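Local atomic coordinates of heavy metal cation tricomponent efflux pump ZneA(CzcA-like) (Cupriavidus metallidurans, PDB entry 4K0J), a protein that probably exports zinc ions in exchange for protons, as the inner-membrane RND pump of a three-component heavy-metal efflux system. Residues 175-187 / 257-271. Residues are numbered along the deposited sequence; the frame is centred on the assembly and turned at random.
Sequences NFGGLTTQFMLEF and LGRVVLGNPQRHGIL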
loop_
_atom_site.group_PDB
_atom_site.type_symbol
_atom_site.label_atom_id
_atom_site.label_comp_id
_atom_site.label_asym_id
_atom_site.label_seq_id
_atom_site.Cartn_x
_atom_site.Cartn_y
_atom_site.Cartn_z
ATOM N N ASN C 175 -23.599 18.013 -7.793
ATOM C CA ASN C 175 -24.796 18.738 -8.200
ATOM C C ASN C 175 -24.881 20.114 -7.553
ATOM O O ASN C 175 -24.416 20.304 -6.434
ATOM C CB ASN C 175 -26.056 17.940 -7.858
ATOM C CG ASN C 175 -27.329 18.748 -8.065
ATOM O OD1 ASN C 175 -27.518 19.358 -9.115
ATOM N ND2 ASN C 175 -28.190 18.778 -7.054
ATOM N N PHE C 176 -25.478 21.068 -8.263
ATOM C CA PHE C 176 -25.776 22.380 -7.697
ATOM C C PHE C 176 -27.033 22.934 -8.351
ATOM O O PHE C 176 -27.084 23.122 -9.562
ATOM C CB PHE C 176 -24.596 23.331 -7.900
ATOM C CG PHE C 176 -24.655 24.587 -7.063
ATOM C CD1 PHE C 176 -23.548 24.995 -6.340
ATOM C CD2 PHE C 176 -25.789 25.381 -7.031
ATOM C CE1 PHE C 176 -23.581 26.149 -5.577
ATOM C CE2 PHE C 176 -25.829 26.533 -6.274
ATOM C CZ PHE C 176 -24.723 26.919 -5.548
ATOM N N GLY C 177 -28.044 23.207 -7.538
ATOM C CA GLY C 177 -29.274 23.794 -8.032
ATOM C C GLY C 177 -30.403 22.792 -8.093
ATOM O O GLY C 177 -30.287 21.675 -7.598
ATOM N N GLY C 178 -31.508 23.191 -8.701
ATOM C CA GLY C 178 -32.648 22.304 -8.794
ATOM C C GLY C 178 -33.326 22.096 -7.452
ATOM O O GLY C 178 -33.137 22.882 -6.531
ATOM N N LEU C 179 -34.121 21.037 -7.338
ATOM C CA LEU C 179 -34.932 20.832 -6.146
ATOM C C LEU C 179 -35.048 19.367 -5.773
ATOM O O LEU C 179 -35.659 18.585 -6.501
ATOM C CB LEU C 179 -36.341 21.376 -6.376
ATOM C CG LEU C 179 -36.503 22.813 -6.864
ATOM C CD1 LEU C 179 -37.833 22.962 -7.572
ATOM C CD2 LEU C 179 -36.390 23.793 -5.704
ATOM N N THR C 180 -34.475 18.993 -4.633
ATOM C CA THR C 180 -34.699 17.655 -4.101
ATOM C C THR C 180 -36.137 17.586 -3.594
ATOM O O THR C 180 -36.649 18.549 -3.027
ATOM C CB THR C 180 -33.716 17.311 -2.975
ATOM O OG1 THR C 180 -33.906 18.219 -1.890
ATOM C CG2 THR C 180 -32.285 17.437 -3.456
ATOM N N THR C 181 -36.791 16.454 -3.819
ATOM C CA THR C 181 -38.213 16.322 -3.527
ATOM C C THR C 181 -38.445 15.491 -2.273
ATOM O O THR C 181 -37.908 14.391 -2.136
ATOM C CB THR C 181 -38.969 15.671 -4.713
ATOM O OG1 THR C 181 -38.815 16.476 -5.889
ATOM C CG2 THR C 181 -40.452 15.518 -4.399
ATOM N N GLN C 182 -39.249 16.014 -1.355
ATOM C CA GLN C 182 -39.566 15.277 -0.138
ATOM C C GLN C 182 -41.059 15.260 0.143
ATOM O O GLN C 182 -41.816 16.045 -0.428
ATOM C CB GLN C 182 -38.788 15.828 1.062
ATOM C CG GLN C 182 -38.943 17.312 1.305
ATOM C CD GLN C 182 -37.962 17.819 2.339
ATOM O OE1 GLN C 182 -38.169 18.872 2.951
ATOM N NE2 GLN C 182 -36.880 17.070 2.540
ATOM N N PHE C 183 -41.467 14.336 1.007
ATOM C CA PHE C 183 -42.855 14.201 1.432
ATOM C C PHE C 183 -42.965 14.918 2.766
ATOM O O PHE C 183 -42.179 14.654 3.675
ATOM C CB PHE C 183 -43.218 12.723 1.637
ATOM C CG PHE C 183 -43.303 11.917 0.365
ATOM C CD1 PHE C 183 -44.480 11.269 0.025
ATOM C CD2 PHE C 183 -42.211 11.787 -0.476
ATOM C CE1 PHE C 183 -44.571 10.516 -1.133
ATOM C CE2 PHE C 183 -42.295 11.039 -1.638
ATOM C CZ PHE C 183 -43.476 10.400 -1.965
ATOM N N MET C 184 -43.923 15.828 2.898
ATOM C CA MET C 184 -44.042 16.558 4.155
ATOM C C MET C 184 -45.457 16.953 4.552
ATOM O O MET C 184 -46.236 17.456 3.739
ATOM C CB MET C 184 -43.121 17.781 4.165
ATOM C CG MET C 184 -43.419 18.813 3.097
ATOM S SD MET C 184 -42.217 20.156 3.128
ATOM C CE MET C 184 -42.994 21.339 2.033
ATOM N N LEU C 185 -45.774 16.705 5.818
ATOM C CA LEU C 185 -47.007 17.185 6.419
ATOM C C LEU C 185 -46.725 18.545 7.024
ATOM O O LEU C 185 -45.690 18.747 7.657
ATOM C CB LEU C 185 -47.490 16.218 7.503
ATOM C CG LEU C 185 -48.797 16.514 8.256
ATOM C CD1 LEU C 185 -48.577 17.403 9.474
ATOM C CD2 LEU C 185 -49.848 17.122 7.337
ATOM N N GLU C 186 -47.654 19.475 6.838
ATOM C CA GLU C 186 -47.488 20.824 7.359
ATOM C C GLU C 186 -48.349 21.065 8.601
ATOM O O GLU C 186 -49.483 21.540 8.507
ATOM C CB GLU C 186 -47.781 21.846 6.264
ATOM C CG GLU C 186 -46.913 21.652 5.030
ATOM C CD GLU C 186 -47.001 22.809 4.055
ATOM O OE1 GLU C 186 -48.052 23.487 4.016
ATOM O OE2 GLU C 186 -46.012 23.047 3.328
ATOM N N PHE C 187 -47.783 20.732 9.761
ATOM C CA PHE C 187 -48.470 20.824 11.050
ATOM C C PHE C 187 -49.035 22.202 11.388
ATOM O O PHE C 187 -48.483 23.238 11.008
ATOM C CB PHE C 187 -47.532 20.405 12.185
ATOM C CG PHE C 187 -47.503 18.933 12.443
ATOM C CD1 PHE C 187 -48.596 18.292 13.005
ATOM C CD2 PHE C 187 -46.378 18.186 12.142
ATOM C CE1 PHE C 187 -48.571 16.927 13.251
ATOM C CE2 PHE C 187 -46.347 16.823 12.387
ATOM C CZ PHE C 187 -47.444 16.194 12.942
ATOM N N LEU C 257 -55.551 16.270 9.851
ATOM C CA LEU C 257 -54.862 17.400 10.467
ATOM C C LEU C 257 -54.485 18.467 9.450
ATOM O O LEU C 257 -55.350 19.103 8.847
ATOM C CB LEU C 257 -53.602 16.934 11.200
ATOM C CG LEU C 257 -53.802 16.104 12.465
ATOM C CD1 LEU C 257 -52.477 15.921 13.183
ATOM C CD2 LEU C 257 -54.827 16.772 13.364
ATOM N N GLY C 258 -53.182 18.658 9.267
ATOM C CA GLY C 258 -52.681 19.676 8.369
ATOM C C GLY C 258 -52.535 19.189 6.944
ATOM O O GLY C 258 -52.970 18.093 6.598
ATOM N N ARG C 259 -51.905 20.013 6.115
ATOM C CA ARG C 259 -51.763 19.726 4.698
ATOM C C ARG C 259 -50.576 18.806 4.441
ATOM O O ARG C 259 -49.426 19.227 4.545
ATOM C CB ARG C 259 -51.591 21.036 3.926
ATOM C CG ARG C 259 -51.580 20.892 2.419
ATOM C CD ARG C 259 -51.701 22.251 1.739
ATOM N NE ARG C 259 -50.584 23.136 2.059
ATOM C CZ ARG C 259 -49.504 23.282 1.296
ATOM N NH1 ARG C 259 -49.393 22.604 0.162
ATOM N NH2 ARG C 259 -48.535 24.110 1.665
ATOM N N VAL C 260 -50.855 17.545 4.126
ATOM C CA VAL C 260 -49.799 16.616 3.730
ATOM C C VAL C 260 -49.570 16.674 2.222
ATOM O O VAL C 260 -50.431 16.284 1.431
ATOM C CB VAL C 260 -50.092 15.163 4.173
ATOM C CG1 VAL C 260 -51.550 14.802 3.927
ATOM C CG2 VAL C 260 -49.152 14.189 3.467
ATOM N N VAL C 261 -48.407 17.174 1.826
ATOM C CA VAL C 261 -48.118 17.374 0.414
ATOM C C VAL C 261 -46.682 17.025 0.066
ATOM O O VAL C 261 -45.855 16.759 0.944
ATOM C CB VAL C 261 -48.347 18.841 0.001
ATOM C CG1 VAL C 261 -49.828 19.134 -0.144
ATOM C CG2 VAL C 261 -47.686 19.786 1.006
ATOM N N LEU C 262 -46.399 17.034 -1.231
ATOM C CA LEU C 262 -45.033 16.999 -1.723
ATOM C C LEU C 262 -44.367 18.328 -1.371
ATOM O O LEU C 262 -45.038 19.310 -1.056
ATOM C CB LEU C 262 -45.029 16.816 -3.238
ATOM C CG LEU C 262 -44.283 15.624 -3.828
ATOM C CD1 LEU C 262 -45.028 14.331 -3.537
ATOM C CD2 LEU C 262 -44.085 15.823 -5.327
ATOM N N GLY C 263 -43.044 18.360 -1.427
ATOM C CA GLY C 263 -42.320 19.564 -1.081
ATOM C C GLY C 263 -40.823 19.405 -1.233
ATOM O O GLY C 263 -40.332 18.382 -1.719
ATOM N N ASN C 264 -40.100 20.434 -0.808
ATOM C CA ASN C 264 -38.653 20.460 -0.908
ATOM C C ASN C 264 -38.057 21.114 0.327
ATOM O O ASN C 264 -38.644 22.040 0.882
ATOM C CB ASN C 264 -38.243 21.241 -2.151
ATOM C CG ASN C 264 -38.779 22.654 -2.148
ATOM O OD1 ASN C 264 -39.921 22.899 -2.543
ATOM N ND2 ASN C 264 -37.958 23.595 -1.699
ATOM N N PRO C 265 -36.883 20.639 0.761
ATOM C CA PRO C 265 -36.216 21.212 1.929
ATOM C C PRO C 265 -35.737 22.624 1.633
ATOM O O PRO C 265 -35.665 23.003 0.464
ATOM C CB PRO C 265 -35.017 20.289 2.121
ATOM C CG PRO C 265 -34.720 19.800 0.773
ATOM C CD PRO C 265 -36.051 19.614 0.112
ATOM N N GLN C 266 -35.430 23.387 2.679
ATOM C CA GLN C 266 -34.950 24.754 2.521
ATOM C C GLN C 266 -33.769 24.748 1.574
ATOM O O GLN C 266 -32.864 23.922 1.706
ATOM C CB GLN C 266 -34.564 25.357 3.870
ATOM C CG GLN C 266 -34.228 26.840 3.812
ATOM C CD GLN C 266 -34.779 27.608 4.997
ATOM O OE1 GLN C 266 -35.268 27.021 5.960
ATOM N NE2 GLN C 266 -34.714 28.930 4.924
ATOM N N ARG C 267 -33.790 25.665 0.614
ATOM C CA ARG C 267 -32.914 25.575 -0.551
ATOM C C ARG C 267 -31.435 25.752 -0.240
ATOM O O ARG C 267 -31.037 26.699 0.443
ATOM C CB ARG C 267 -33.355 26.551 -1.644
ATOM C CG ARG C 267 -34.814 26.409 -2.044
ATOM C CD ARG C 267 -35.091 27.114 -3.355
ATOM N NE ARG C 267 -34.408 26.470 -4.472
ATOM C CZ ARG C 267 -34.352 26.977 -5.697
ATOM N NH1 ARG C 267 -34.934 28.140 -5.960
ATOM N NH2 ARG C 267 -33.716 26.325 -6.658
ATOM N N HIS C 268 -30.639 24.815 -0.748
ATOM C CA HIS C 268 -29.190 24.821 -0.598
ATOM C C HIS C 268 -28.629 26.148 -1.103
ATOM O O HIS C 268 -28.389 27.077 -0.332
ATOM C CB HIS C 268 -28.580 23.671 -1.409
ATOM C CG HIS C 268 -29.382 22.404 -1.378
ATOM N ND1 HIS C 268 -29.092 21.359 -0.528
ATOM C CD2 HIS C 268 -30.453 22.008 -2.108
ATOM C CE1 HIS C 268 -29.956 20.379 -0.726
ATOM N NE2 HIS C 268 -30.794 20.748 -1.679
ATOM N N GLY C 269 -28.419 26.218 -2.411
ATOM C CA GLY C 269 -28.099 27.466 -3.072
ATOM C C GLY C 269 -28.928 27.583 -4.334
ATOM O O GLY C 269 -29.785 26.741 -4.606
ATOM N N ILE C 270 -28.683 28.636 -5.099
ATOM C CA ILE C 270 -29.307 28.787 -6.403
ATOM C C ILE C 270 -28.210 28.935 -7.448
ATOM O O ILE C 270 -27.166 29.544 -7.193
ATOM C CB ILE C 270 -30.249 30.002 -6.438
ATOM C CG1 ILE C 270 -31.250 29.926 -5.286
ATOM C CG2 ILE C 270 -30.991 30.077 -7.759
ATOM C CD1 ILE C 270 -32.178 31.119 -5.202
ATOM N N LEU C 271 -28.437 28.347 -8.615
ATOM C CA LEU C 271 -27.502 28.467 -9.721
ATOM C C LEU C 271 -28.183 29.215 -10.842
ATOM O O LEU C 271 -29.336 28.936 -11.162
ATOM C CB LEU C 271 -27.077 27.090 -10.214
ATOM C CG LEU C 271 -26.285 27.103 -11.517
ATOM C CD1 LEU C 271 -24.815 26.839 -11.238
ATOM C CD2 LEU C 271 -26.852 26.093 -12.494
#
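Q182–L185 pairs antiparallel with V260–G263, the strand axes 152° apart; M184 and V261 form a hydrogen-bonded pair, M184 N to V261 O and V261 N to M184 O both 2.9 Å. M184 has its CG between the backbone N and carbonyl carbon (chi1 62°), and its extended chain carries CE to 3.6 Å from G263 CA. On the same face E186 and R259 lie side by side, pointing the same way, an ion pair whose detailed geometry is doubtful at this resolution. On the reverse face L185 CD2 meets V260 CB at 3.7 Å, while F183, V260 and L262 pack on L236 of helix 236-239. Strand 182-187 also pairs with strand 750-758, giving a mixed sheet consistent with the docking domain of RND pumps; two linkers, running in opposite chain directions, join it to what is probably the porter region. Where the ladder ends, the Q182 side chain crosses the P265 ring obliquely, CD to CD 3.4 Å. L179 CD2 sits over one face of the R267 guanidinium, 3.6 Å from NE; R267 NH2 gives G178 O a weak bond, and NH1 a salt bridge to D278. Strands 175-177 and 269-271 cross at 88° and enter different sheets, F176 CD2 resting 3.8 Å from L271 CB.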